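Local coordinates for protein PKS (Streptomyces albus, PDB 4OQJ) that probably catalyses the decarboxylative condensation that lengthens an acyl chain, as a ketosynthase domain of the oxazolomycin polyketide synthase, at residues D22-G27 with S269-D274; H201-S206 with V263-L268; E58-A63 with D73-A78. One frame throughout, in Å; residues are numbered along the deposited sequence.

Contacts 1 and 2 are neighbours in the thiolase-type core of the ketosynthase, their centres 10 Å apart. Strand 259-267 runs antiparallel to strand 23-31, joined to it by Ala24 N to Lys266 O (2.7 Å), and leads directly into helix 268-274. Contact 1 lies on the face of this sheet that meets that helix; contact 2 lies on the face that meets helix 195-209, which in the family follows the active-site cysteine. Contact 3 belongs to a small peripheral sheet about 42 Å from contact 2 and 47 Å from contact 1 between centres. The residues that bind potassium, Ser292 and Lys294, take part in none of the three.

Contact 1: D22-G27 with S269-D274; sequences DIAVIG and SDALAD
Ala24 and Ile26, on the first strand of the N-terminal half of the thiolase fold, receive Ala271 from the short helix that follows the half's last strand. Ala271 is the single residue of 269-274 that packs on the strand, and its methyl does all the touching. CB of Ala271 stands 3.7 Å from Ala24 CB, methyl against methyl, and 3.8 Å from Ile26 CG2. The last two groups, Ala24 CB and Ile26 CG2, are themselves 3.9 Å apart, so the three methyls form a nearly equilateral triangle, with an angle of about 62° at Ala271 CB. Ile26 supplies its CG2 branch because CG1 lies between the backbone N and the carbonyl carbon (chi1 61°); this sets CG2 opposite the carbonyl carbon and turns it to the helix. With such small groups at the interface the backbones come close, and Ala24 CA and Ala271 CA are 6.6 Å apart.

In the strand order 3-2-4-5-1 of this half, strand 23-31 pairs antiparallel with strand 259-267, and helix 268-274 turns back from the end of the latter and slants away from the sheet. The strand has two differently used faces: Ala24 and Ile26 point to this helix, whereas Ile23 points the other way and packs on helix 195-209.

No direct hydrogen bond crosses the contact. A water spans it, accepting from Ser269 N at 3.0 Å and lying 3.1 Å from Asp22 O, to which it can donate; it thereby satisfies an amide in the first turn of the helix. Outside the apolar patch, Asp274 OD2 forms a salt bridge with Lys266 of the adjoining strand, and Asp22 OD2 one with Lys283.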
ATOM      1  N   ASP A  22     -16.726   7.907   9.271  1.00 21.38           N
ATOM      2  CA  ASP A  22     -17.509   7.404   8.146  1.00 18.24           C
ATOM      3  C   ASP A  22     -16.973   7.996   6.849  1.00 16.78           C
ATOM      4  O   ASP A  22     -16.696   9.194   6.777  1.00 15.86           O
ATOM      5  CB  ASP A  22     -18.996   7.741   8.303  1.00 23.83           C
ATOM      6  CG  ASP A  22     -19.700   6.867   9.337  1.00 33.34           C
ATOM      7  OD1 ASP A  22     -19.124   5.854   9.793  1.00 31.19           O
ATOM      8  OD2 ASP A  22     -20.851   7.199   9.688  1.00 39.31           O
ATOM      9  N   ILE A  23     -16.835   7.153   5.829  1.00 16.39           N
ATOM     10  CA  ILE A  23     -16.335   7.568   4.520  1.00 14.80           C
ATOM     11  C   ILE A  23     -17.427   7.478   3.461  1.00 14.83           C
ATOM     12  O   ILE A  23     -17.998   6.414   3.245  1.00 16.30           O
ATOM     13  CB  ILE A  23     -15.148   6.692   4.045  1.00 17.07           C
ATOM     14  CG1 ILE A  23     -13.979   6.706   5.040  1.00 21.58           C
ATOM     15  CG2 ILE A  23     -14.670   7.127   2.672  1.00 14.69           C
ATOM     16  CD1 ILE A  23     -13.359   8.039   5.279  1.00 23.32           C
ATOM     17  N   ALA A  24     -17.701   8.583   2.775  1.00 13.84           N
ATOM     18  CA  ALA A  24     -18.643   8.563   1.663  1.00 13.75           C
ATOM     19  C   ALA A  24     -18.015   8.026   0.382  1.00 14.05           C
ATOM     20  O   ALA A  24     -16.866   8.335   0.064  1.00 15.83           O
ATOM     21  CB  ALA A  24     -19.186   9.952   1.410  1.00 17.24           C
ATOM     22  N   VAL A  25     -18.774   7.214  -0.348  1.00 12.23           N
ATOM     23  CA  VAL A  25     -18.460   6.912  -1.735  1.00 11.48           C
ATOM     24  C   VAL A  25     -19.152   7.959  -2.591  1.00 14.42           C
ATOM     25  O   VAL A  25     -20.380   7.960  -2.669  1.00 17.16           O
ATOM     26  CB  VAL A  25     -18.931   5.519  -2.133  1.00 14.47           C
ATOM     27  CG1 VAL A  25     -18.580   5.232  -3.577  1.00 13.41           C
ATOM     28  CG2 VAL A  25     -18.312   4.473  -1.206  1.00 14.08           C
ATOM     29  N   ILE A  26     -18.390   8.859  -3.212  1.00 14.06           N
ATOM     30  CA  ILE A  26     -19.004   9.979  -3.919  1.00 15.20           C
ATOM     31  C   ILE A  26     -18.962   9.820  -5.419  1.00 13.64           C
ATOM     32  O   ILE A  26     -19.514  10.640  -6.142  1.00 13.62           O
ATOM     33  CB  ILE A  26     -18.357  11.311  -3.557  1.00 15.31           C
ATOM     34  CG1 ILE A  26     -16.867  11.329  -3.925  1.00 13.66           C
ATOM     35  CG2 ILE A  26     -18.573  11.613  -2.070  1.00 16.26           C
ATOM     36  CD1 ILE A  26     -16.262  12.722  -3.805  1.00 18.57           C
ATOM     37  N   GLY A  27     -18.322   8.763  -5.892  1.00 13.85           N
ATOM     38  CA  GLY A  27     -18.307   8.464  -7.309  1.00 16.51           C
ATOM     39  C   GLY A  27     -17.780   7.058  -7.510  1.00 16.14           C
ATOM     40  O   GLY A  27     -17.207   6.481  -6.592  1.00 14.14           O
ATOM     41  N   SER A 269     -18.641  13.585   6.377  1.00 21.20           N
ATOM     42  CA  SER A 269     -18.976  14.947   6.805  1.00 24.36           C
ATOM     43  C   SER A 269     -18.585  15.959   5.733  1.00 24.47           C
ATOM     44  O   SER A 269     -19.360  16.862   5.451  1.00 23.60           O
ATOM     45  CB  SER A 269     -18.299  15.303   8.125  1.00 26.78           C
ATOM     46  OG  SER A 269     -16.889  15.241   7.995  1.00 32.21           O
ATOM     47  N   ASP A 270     -17.404  15.800   5.123  1.00 22.40           N
ATOM     48  CA  ASP A 270     -16.981  16.707   4.049  1.00 22.00           C
ATOM     49  C   ASP A 270     -17.903  16.603   2.845  1.00 23.33           C
ATOM     50  O   ASP A 270     -18.271  17.615   2.241  1.00 24.13           O
ATOM     51  CB  ASP A 270     -15.543  16.418   3.597  1.00 22.73           C
ATOM     52  CG  ASP A 270     -14.508  16.719   4.667  1.00 29.76           C
ATOM     53  OD1 ASP A 270     -14.823  17.470   5.609  1.00 36.41           O
ATOM     54  OD2 ASP A 270     -13.367  16.204   4.559  1.00 32.13           O
ATOM     55  N   ALA A 271     -18.254  15.377   2.476  1.00 17.92           N
ATOM     56  CA  ALA A 271     -19.087  15.146   1.306  1.00 15.25           C
ATOM     57  C   ALA A 271     -20.420  15.864   1.445  1.00 17.64           C
ATOM     58  O   ALA A 271     -20.887  16.527   0.515  1.00 21.47           O
ATOM     59  CB  ALA A 271     -19.313  13.648   1.097  1.00 15.31           C
ATOM     60  N   LEU A 272     -21.030  15.726   2.615  1.00 19.69           N
ATOM     61  CA  LEU A 272     -22.316  16.348   2.874  1.00 23.11           C
ATOM     62  C   LEU A 272     -22.184  17.870   2.850  1.00 27.26           C
ATOM     63  O   LEU A 272     -23.037  18.568   2.298  1.00 29.36           O
ATOM     64  CB  LEU A 272     -22.863  15.894   4.222  1.00 24.62           C
ATOM     65  CG  LEU A 272     -23.210  14.408   4.362  1.00 28.96           C
ATOM     66  CD1 LEU A 272     -23.552  14.091   5.805  1.00 33.17           C
ATOM     67  CD2 LEU A 272     -24.367  14.033   3.454  1.00 28.78           C
ATOM     68  N   ALA A 273     -21.110  18.374   3.451  1.00 30.07           N
ATOM     69  CA  ALA A 273     -20.869  19.816   3.503  1.00 36.58           C
ATOM     70  C   ALA A 273     -20.668  20.403   2.113  1.00 36.48           C
ATOM     71  O   ALA A 273     -21.093  21.517   1.842  1.00 35.91           O
ATOM     72  CB  ALA A 273     -19.671  20.115   4.367  1.00 33.96           C
ATOM     73  N   ASP A 274     -20.020  19.654   1.230  1.00 29.57           N
ATOM     74  CA  ASP A 274     -19.727  20.144  -0.117  1.00 26.51           C
ATOM     75  C   ASP A 274     -20.881  19.914  -1.078  1.00 24.24           C
ATOM     76  O   ASP A 274     -20.864  20.414  -2.207  1.00 25.55           O
ATOM     77  CB  ASP A 274     -18.464  19.474  -0.672  1.00 31.50           C
ATOM     78  CG  ASP A 274     -17.220  19.826   0.119  1.00 35.09           C
ATOM     79  OD1 ASP A 274     -17.278  20.800   0.898  1.00 38.75           O
ATOM     80  OD2 ASP A 274     -16.187  19.133  -0.043  1.00 30.66           O
TER
HETATM   81  O   HOH W   1     -17.385  11.701   8.416  1.00 26.59           O

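Contact 2: H201-S206 with V263-L268; sequences HLACLS and VVLKRL
Leu265 reaches from its strand to the helix with one methyl, CD1, which lies 3.9 Å from Ala203 CB and 4.1 Å from Cys204 SG. At that methyl the two partners subtend about 82°, so CD1 meets two successive helix residues on different sides. Ala203 turns its CB toward the strand. Cys204 points more along the flank of the helix, and its sulfur is brought round by a chi1 of -67°, beside the backbone N and opposite the carbonyl carbon. The contact is wholly apolar, without a hydrogen bond between the segments, and the thiol serves here as a packing group.

The second branch of the leucine, CD2, turns from the helix to the neighbouring strand and packs on Val25. Ile23 packs against both strand and helix on that side, touching Leu265 as well as Cys204. Ala203 is flanked in turn by Ala215 and Ala217 of strand 214-221.

Other sides of the helix look to the dimer. His201 is held at both ring nitrogens, ND1 by Thr285 OG1 and NE2 by Asp211 of the second subunit, while Leu202 packs on Tyr135 of that subunit.

Helix 195-209, the buried helix that in ketosynthases follows the nucleophilic cysteine, thus lies across strands 214-221, 259-267 and 23-31, with the partner subunit beyond it.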
ATOM      1  N   HIS A 201      -9.136  -0.131   1.823  1.00 10.76           N
ATOM      2  CA  HIS A 201      -8.732   0.013   3.218  1.00 11.48           C
ATOM      3  C   HIS A 201      -7.651   1.080   3.377  1.00 10.74           C
ATOM      4  O   HIS A 201      -7.743   1.953   4.256  1.00  8.83           O
ATOM      5  CB  HIS A 201      -8.244  -1.319   3.747  1.00 11.37           C
ATOM      6  CG  HIS A 201      -7.613  -1.242   5.096  1.00 10.97           C
ATOM      7  ND1 HIS A 201      -8.349  -1.224   6.258  1.00 12.58           N
ATOM      8  CD2 HIS A 201      -6.312  -1.226   5.462  1.00 10.78           C
ATOM      9  CE1 HIS A 201      -7.523  -1.202   7.293  1.00 15.00           C
ATOM     10  NE2 HIS A 201      -6.284  -1.202   6.840  1.00 14.35           N
ATOM     11  N   LEU A 202      -6.631   1.042   2.522  1.00 11.87           N
ATOM     12  CA  LEU A 202      -5.535   2.001   2.673  1.00 14.93           C
ATOM     13  C   LEU A 202      -5.981   3.420   2.301  1.00 12.22           C
ATOM     14  O   LEU A 202      -5.538   4.387   2.923  1.00  9.18           O
ATOM     15  CB  LEU A 202      -4.324   1.584   1.839  1.00 13.31           C
ATOM     16  CG  LEU A 202      -3.673   0.271   2.291  1.00 13.62           C
ATOM     17  CD1 LEU A 202      -2.604  -0.142   1.296  1.00 17.93           C
ATOM     18  CD2 LEU A 202      -3.095   0.389   3.704  1.00 11.51           C
ATOM     19  N   ALA A 203      -6.862   3.537   1.314  1.00 11.67           N
ATOM     20  CA  ALA A 203      -7.437   4.840   0.964  1.00 12.22           C
ATOM     21  C   ALA A 203      -8.178   5.446   2.162  1.00 13.74           C
ATOM     22  O   ALA A 203      -8.005   6.629   2.484  1.00 13.73           O
ATOM     23  CB  ALA A 203      -8.361   4.706  -0.209  1.00 11.61           C
ATOM     24  N   CYS A 204      -8.995   4.639   2.835  1.00 12.15           N
ATOM     25  CA  CYS A 204      -9.691   5.115   4.025  1.00 13.76           C
ATOM     26  C   CYS A 204      -8.706   5.498   5.134  1.00 14.67           C
ATOM     27  O   CYS A 204      -8.874   6.528   5.781  1.00 15.70           O
ATOM     28  CB  CYS A 204     -10.669   4.057   4.527  1.00 12.02           C
ATOM     29  SG  CYS A 204     -12.072   3.750   3.414  1.00 15.14           S
ATOM     30  N   LEU A 205      -7.679   4.684   5.360  1.00 12.56           N
ATOM     31  CA  LEU A 205      -6.657   5.029   6.374  1.00 15.65           C
ATOM     32  C   LEU A 205      -5.983   6.365   6.037  1.00 16.41           C
ATOM     33  O   LEU A 205      -5.795   7.233   6.900  1.00 16.06           O
ATOM     34  CB  LEU A 205      -5.592   3.939   6.460  1.00 23.74           C
ATOM     35  CG  LEU A 205      -5.499   3.165   7.768  1.00 42.83           C
ATOM     36  CD1 LEU A 205      -6.843   2.534   8.138  1.00 53.58           C
ATOM     37  CD2 LEU A 205      -4.423   2.107   7.640  1.00 42.82           C
ATOM     38  N   SER A 206      -5.629   6.531   4.767  1.00 18.75           N
ATOM     39  CA  SER A 206      -5.036   7.789   4.307  1.00 23.37           C
ATOM     40  C   SER A 206      -5.943   8.977   4.564  1.00 19.39           C
ATOM     41  O   SER A 206      -5.492  10.010   5.067  1.00 21.04           O
ATOM     42  CB  SER A 206      -4.725   7.729   2.815  1.00 29.09           C
ATOM     43  OG  SER A 206      -3.357   7.516   2.598  1.00 30.12           O
ATOM     44  N   VAL A 263     -13.535   3.434  -7.107  1.00 10.22           N
ATOM     45  CA  VAL A 263     -14.407   4.272  -6.316  1.00 10.39           C
ATOM     46  C   VAL A 263     -13.658   5.521  -5.885  1.00 10.07           C
ATOM     47  O   VAL A 263     -12.431   5.509  -5.760  1.00 11.06           O
ATOM     48  CB  VAL A 263     -14.950   3.526  -5.075  1.00 12.13           C
ATOM     49  CG1 VAL A 263     -15.782   2.332  -5.507  1.00 14.88           C
ATOM     50  CG2 VAL A 263     -13.796   3.085  -4.145  1.00 10.80           C
ATOM     51  N   VAL A 264     -14.417   6.593  -5.672  1.00  9.14           N
ATOM     52  CA  VAL A 264     -13.893   7.865  -5.176  1.00  9.72           C
ATOM     53  C   VAL A 264     -14.430   8.060  -3.759  1.00 10.79           C
ATOM     54  O   VAL A 264     -15.642   8.003  -3.546  1.00 11.35           O
ATOM     55  CB  VAL A 264     -14.323   9.031  -6.078  1.00 11.92           C
ATOM     56  CG1 VAL A 264     -13.791  10.376  -5.562  1.00  9.33           C
ATOM     57  CG2 VAL A 264     -13.880   8.791  -7.508  1.00 13.53           C
ATOM     58  N   LEU A 265     -13.526   8.266  -2.804  1.00  9.70           N
ATOM     59  CA  LEU A 265     -13.845   8.281  -1.383  1.00 12.50           C
ATOM     60  C   LEU A 265     -13.537   9.647  -0.782  1.00 14.76           C
ATOM     61  O   LEU A 265     -12.594  10.316  -1.205  1.00 13.14           O
ATOM     62  CB  LEU A 265     -13.045   7.195  -0.653  1.00 14.05           C
ATOM     63  CG  LEU A 265     -13.205   5.790  -1.254  1.00 14.72           C
ATOM     64  CD1 LEU A 265     -12.292   4.790  -0.565  1.00 16.84           C
ATOM     65  CD2 LEU A 265     -14.649   5.325  -1.170  1.00 13.88           C
ATOM     66  N   LYS A 266     -14.341  10.039   0.206  1.00 12.13           N
ATOM     67  CA  LYS A 266     -14.226  11.321   0.890  1.00 13.15           C
ATOM     68  C   LYS A 266     -14.872  11.181   2.260  1.00 16.82           C
ATOM     69  O   LYS A 266     -15.834  10.432   2.401  1.00 17.64           O
ATOM     70  CB  LYS A 266     -14.928  12.420   0.084  1.00 15.37           C
ATOM     71  CG  LYS A 266     -14.821  13.823   0.686  1.00 18.77           C
ATOM     72  CD  LYS A 266     -15.737  14.814  -0.046  1.00 23.39           C
ATOM     73  CE  LYS A 266     -14.976  15.935  -0.693  1.00 23.98           C
ATOM     74  NZ  LYS A 266     -15.857  16.979  -1.316  1.00 22.20           N
ATOM     75  N   ARG A 267     -14.372  11.880   3.270  1.00 15.46           N
ATOM     76  CA  ARG A 267     -15.027  11.824   4.572  1.00 19.33           C
ATOM     77  C   ARG A 267     -16.482  12.159   4.383  1.00 20.33           C
ATOM     78  O   ARG A 267     -16.807  13.062   3.625  1.00 19.30           O
ATOM     79  CB  ARG A 267     -14.437  12.806   5.565  1.00 22.93           C
ATOM     80  CG  ARG A 267     -13.045  12.519   6.019  1.00 32.35           C
ATOM     81  CD  ARG A 267     -12.726  13.483   7.128  1.00 43.40           C
ATOM     82  NE  ARG A 267     -11.336  13.413   7.548  1.00 49.51           N
ATOM     83  CZ  ARG A 267     -10.926  12.969   8.731  1.00 58.27           C
ATOM     84  NH1 ARG A 267     -11.794  12.534   9.652  1.00 53.22           N
ATOM     85  NH2 ARG A 267      -9.627  12.962   8.997  1.00 66.66           N
ATOM     86  N   LEU A 268     -17.358  11.440   5.064  1.00 19.54           N
ATOM     87  CA  LEU A 268     -18.791  11.671   4.885  1.00 20.93           C
ATOM     88  C   LEU A 268     -19.178  13.085   5.269  1.00 19.59           C
ATOM     89  O   LEU A 268     -19.962  13.722   4.563  1.00 18.35           O
ATOM     90  CB  LEU A 268     -19.612  10.680   5.705  1.00 22.45           C
ATOM     91  CG  LEU A 268     -21.123  10.907   5.662  1.00 22.03           C
ATOM     92  CD1 LEU A 268     -21.641  10.863   4.236  1.00 21.13           C
ATOM     93  CD2 LEU A 268     -21.852   9.865   6.539  1.00 24.47           C
TER

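Contact 3: E58-A63 with D73-A78; sequences EELRAA and DRYVKA
Leu60 lays CD1 against the adjoining Lys77 and Tyr75, and CD2 near the tyrosine hydroxyl; the lysine side is the tighter. Leu60 CD1 rests against the aliphatic stem of the lysine, 3.6 Å from Lys77 CG, with Lys77 CB and CD each 3.8 Å from that methyl. The two side chains cross at about a right angle, so one methyl bears on three successive carbons of an extended chain.

The tyrosine side is looser. Leu60 CD1 lies at the edge of the ring, near its plane, 4.2 Å from Tyr75 CE2, and Leu60 CD2 is 4.1 Å from Tyr75 OH, a hydroxyl weakly hydrogen-bonded with Gly229 N. Tyr75 CG is opposite the backbone N (chi1 -167°), which carries the ring toward the helix, where it slides past the leucine in the reverse direction.

The contact packs helix 57-62 onto the middle strand of a small three-stranded antiparallel sheet. This strand, 75-79, is interrupted at Lys77, the centre of an inverse gamma turn closed by a weak Ala78 N to Val76 O bond (3.0 Å). Leu70 of helix 67-71 also touches both Leu60 and Lys77.

Beyond the stem, Lys77 NZ forms a salt bridge with Asp57. Glu58, Glu59, Arg61 and Ala62 lie on the exposed side of the helix, where Arg61 NH2 pairs with Glu67 and Glu59 OE1 accepts from Ser56 N.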
ATOM      1  N   GLU A  58     -14.572 -21.537 -34.527  1.00 34.94           N
ATOM      2  CA  GLU A  58     -14.013 -20.553 -35.452  1.00 35.00           C
ATOM      3  C   GLU A  58     -13.299 -19.427 -34.700  1.00 33.45           C
ATOM      4  O   GLU A  58     -12.169 -19.066 -35.036  1.00 33.18           O
ATOM      5  CB  GLU A  58     -15.101 -19.955 -36.348  1.00 37.34           C
ATOM      6  CG  GLU A  58     -14.561 -18.921 -37.339  1.00 42.65           C
ATOM      7  CD  GLU A  58     -15.650 -18.135 -38.042  1.00 44.17           C
ATOM      8  OE1 GLU A  58     -16.847 -18.396 -37.788  1.00 43.96           O
ATOM      9  OE2 GLU A  58     -15.304 -17.261 -38.862  1.00 45.83           O
ATOM     10  N   GLU A  59     -13.964 -18.866 -33.695  1.00 31.66           N
ATOM     11  CA  GLU A  59     -13.374 -17.791 -32.893  1.00 31.67           C
ATOM     12  C   GLU A  59     -12.113 -18.250 -32.188  1.00 33.35           C
ATOM     13  O   GLU A  59     -11.142 -17.504 -32.099  1.00 38.50           O
ATOM     14  CB  GLU A  59     -14.378 -17.274 -31.859  1.00 36.37           C
ATOM     15  CG  GLU A  59     -15.546 -16.521 -32.480  1.00 45.59           C
ATOM     16  CD  GLU A  59     -16.746 -16.387 -31.552  1.00 50.54           C
ATOM     17  OE1 GLU A  59     -16.978 -17.282 -30.703  1.00 45.23           O
ATOM     18  OE2 GLU A  59     -17.465 -15.373 -31.684  1.00 53.73           O
ATOM     19  N   LEU A  60     -12.126 -19.478 -31.679  1.00 32.31           N
ATOM     20  CA  LEU A  60     -10.964 -20.002 -30.976  1.00 32.74           C
ATOM     21  C   LEU A  60      -9.800 -20.200 -31.954  1.00 35.03           C
ATOM     22  O   LEU A  60      -8.647 -19.907 -31.634  1.00 37.42           O
ATOM     23  CB  LEU A  60     -11.317 -21.307 -30.261  1.00 31.81           C
ATOM     24  CG  LEU A  60     -12.287 -21.101 -29.089  1.00 30.79           C
ATOM     25  CD1 LEU A  60     -12.903 -22.415 -28.642  1.00 29.41           C
ATOM     26  CD2 LEU A  60     -11.589 -20.409 -27.922  1.00 32.60           C
ATOM     27  N   ARG A  61     -10.103 -20.672 -33.153  1.00 38.13           N
ATOM     28  CA  ARG A  61      -9.070 -20.844 -34.165  1.00 43.30           C
ATOM     29  C   ARG A  61      -8.486 -19.500 -34.566  1.00 45.75           C
ATOM     30  O   ARG A  61      -7.272 -19.355 -34.655  1.00 45.62           O
ATOM     31  CB  ARG A  61      -9.630 -21.576 -35.378  1.00 41.43           C
ATOM     32  CG  ARG A  61      -9.775 -23.065 -35.121  1.00 38.19           C
ATOM     33  CD  ARG A  61     -10.665 -23.757 -36.120  1.00 38.93           C
ATOM     34  NE  ARG A  61     -10.653 -25.197 -35.877  1.00 40.58           N
ATOM     35  CZ  ARG A  61     -11.693 -26.007 -36.043  1.00 44.06           C
ATOM     36  NH1 ARG A  61     -12.861 -25.546 -36.470  1.00 45.74           N
ATOM     37  NH2 ARG A  61     -11.556 -27.295 -35.781  1.00 49.64           N
ATOM     38  N   ALA A  62      -9.359 -18.523 -34.788  1.00 46.70           N
ATOM     39  CA  ALA A  62      -8.939 -17.155 -35.080  1.00 46.93           C
ATOM     40  C   ALA A  62      -7.977 -16.653 -34.018  1.00 49.04           C
ATOM     41  O   ALA A  62      -7.035 -15.925 -34.319  1.00 52.53           O
ATOM     42  CB  ALA A  62     -10.145 -16.232 -35.169  1.00 42.10           C
ATOM     43  N   ALA A  63      -8.216 -17.060 -32.777  1.00 49.14           N
ATOM     44  CA  ALA A  63      -7.405 -16.628 -31.650  1.00 48.71           C
ATOM     45  C   ALA A  63      -6.137 -17.468 -31.497  1.00 51.40           C
ATOM     46  O   ALA A  63      -5.415 -17.338 -30.506  1.00 53.53           O
ATOM     47  CB  ALA A  63      -8.225 -16.684 -30.371  1.00 50.88           C
ATOM     48  N   ASP A  73     -11.571 -32.824 -24.400  1.00 55.02           N
ATOM     49  CA  ASP A  73     -12.881 -32.750 -23.756  1.00 55.99           C
ATOM     50  C   ASP A  73     -12.818 -32.004 -22.419  1.00 49.72           C
ATOM     51  O   ASP A  73     -13.850 -31.636 -21.855  1.00 53.38           O
ATOM     52  CB  ASP A  73     -13.447 -34.162 -23.548  1.00 61.21           C
ATOM     53  N   ARG A  74     -11.607 -31.777 -21.919  1.00 44.74           N
ATOM     54  CA  ARG A  74     -11.420 -30.990 -20.705  1.00 46.11           C
ATOM     55  C   ARG A  74     -11.418 -29.493 -21.005  1.00 46.14           C
ATOM     56  O   ARG A  74     -11.531 -28.670 -20.096  1.00 48.95           O
ATOM     57  CB  ARG A  74     -10.114 -31.370 -20.012  1.00 55.54           C
ATOM     58  CG  ARG A  74     -10.060 -32.802 -19.487  1.00 66.68           C
ATOM     59  CD  ARG A  74      -8.892 -32.972 -18.528  1.00 72.89           C
ATOM     60  NE  ARG A  74      -7.639 -32.479 -19.099  1.00 79.44           N
ATOM     61  CZ  ARG A  74      -6.594 -32.063 -18.386  1.00 85.31           C
ATOM     62  NH1 ARG A  74      -6.634 -32.071 -17.058  1.00 87.89           N
ATOM     63  NH2 ARG A  74      -5.503 -31.633 -19.004  1.00 87.46           N
ATOM     64  N   TYR A  75     -11.281 -29.139 -22.280  1.00 41.26           N
ATOM     65  CA  TYR A  75     -11.185 -27.734 -22.659  1.00 36.93           C
ATOM     66  C   TYR A  75     -12.546 -27.058 -22.546  1.00 32.92           C
ATOM     67  O   TYR A  75     -13.553 -27.569 -23.043  1.00 36.43           O
ATOM     68  CB  TYR A  75     -10.625 -27.586 -24.082  1.00 37.60           C
ATOM     69  CG  TYR A  75     -10.203 -26.170 -24.416  1.00 36.20           C
ATOM     70  CD1 TYR A  75      -9.023 -25.636 -23.915  1.00 36.37           C
ATOM     71  CD2 TYR A  75     -10.987 -25.364 -25.219  1.00 34.96           C
ATOM     72  CE1 TYR A  75      -8.638 -24.330 -24.207  1.00 34.62           C
ATOM     73  CE2 TYR A  75     -10.609 -24.059 -25.520  1.00 34.42           C
ATOM     74  CZ  TYR A  75      -9.432 -23.549 -25.014  1.00 36.95           C
ATOM     75  OH  TYR A  75      -9.055 -22.256 -25.321  1.00 41.61           O
ATOM     76  N   VAL A  76     -12.561 -25.902 -21.888  1.00 27.12           N
ATOM     77  CA  VAL A  76     -13.778 -25.118 -21.695  1.00 26.45           C
ATOM     78  C   VAL A  76     -13.811 -23.945 -22.675  1.00 26.92           C
ATOM     79  O   VAL A  76     -12.998 -23.025 -22.582  1.00 26.55           O
ATOM     80  CB  VAL A  76     -13.866 -24.598 -20.242  1.00 28.49           C
ATOM     81  CG1 VAL A  76     -15.153 -23.797 -20.022  1.00 32.43           C
ATOM     82  CG2 VAL A  76     -13.765 -25.772 -19.258  1.00 26.98           C
ATOM     83  N   LYS A  77     -14.761 -23.969 -23.602  1.00 26.40           N
ATOM     84  CA  LYS A  77     -14.812 -22.976 -24.671  1.00 26.82           C
ATOM     85  C   LYS A  77     -15.666 -21.772 -24.277  1.00 26.05           C
ATOM     86  O   LYS A  77     -16.653 -21.450 -24.932  1.00 25.60           O
ATOM     87  CB  LYS A  77     -15.344 -23.612 -25.956  1.00 28.66           C
ATOM     88  CG  LYS A  77     -14.494 -24.786 -26.433  1.00 30.34           C
ATOM     89  CD  LYS A  77     -15.075 -25.429 -27.678  1.00 34.30           C
ATOM     90  CE  LYS A  77     -14.251 -26.629 -28.109  1.00 38.64           C
ATOM     91  NZ  LYS A  77     -14.877 -27.315 -29.267  1.00 39.04           N
ATOM     92  N   ALA A  78     -15.264 -21.101 -23.204  1.00 24.44           N
ATOM     93  CA  ALA A  78     -16.013 -19.968 -22.693  1.00 24.19           C
ATOM     94  C   ALA A  78     -15.112 -19.096 -21.844  1.00 22.59           C
ATOM     95  O   ALA A  78     -14.058 -19.537 -21.399  1.00 24.98           O
ATOM     96  CB  ALA A  78     -17.214 -20.446 -21.884  1.00 28.98           C
TER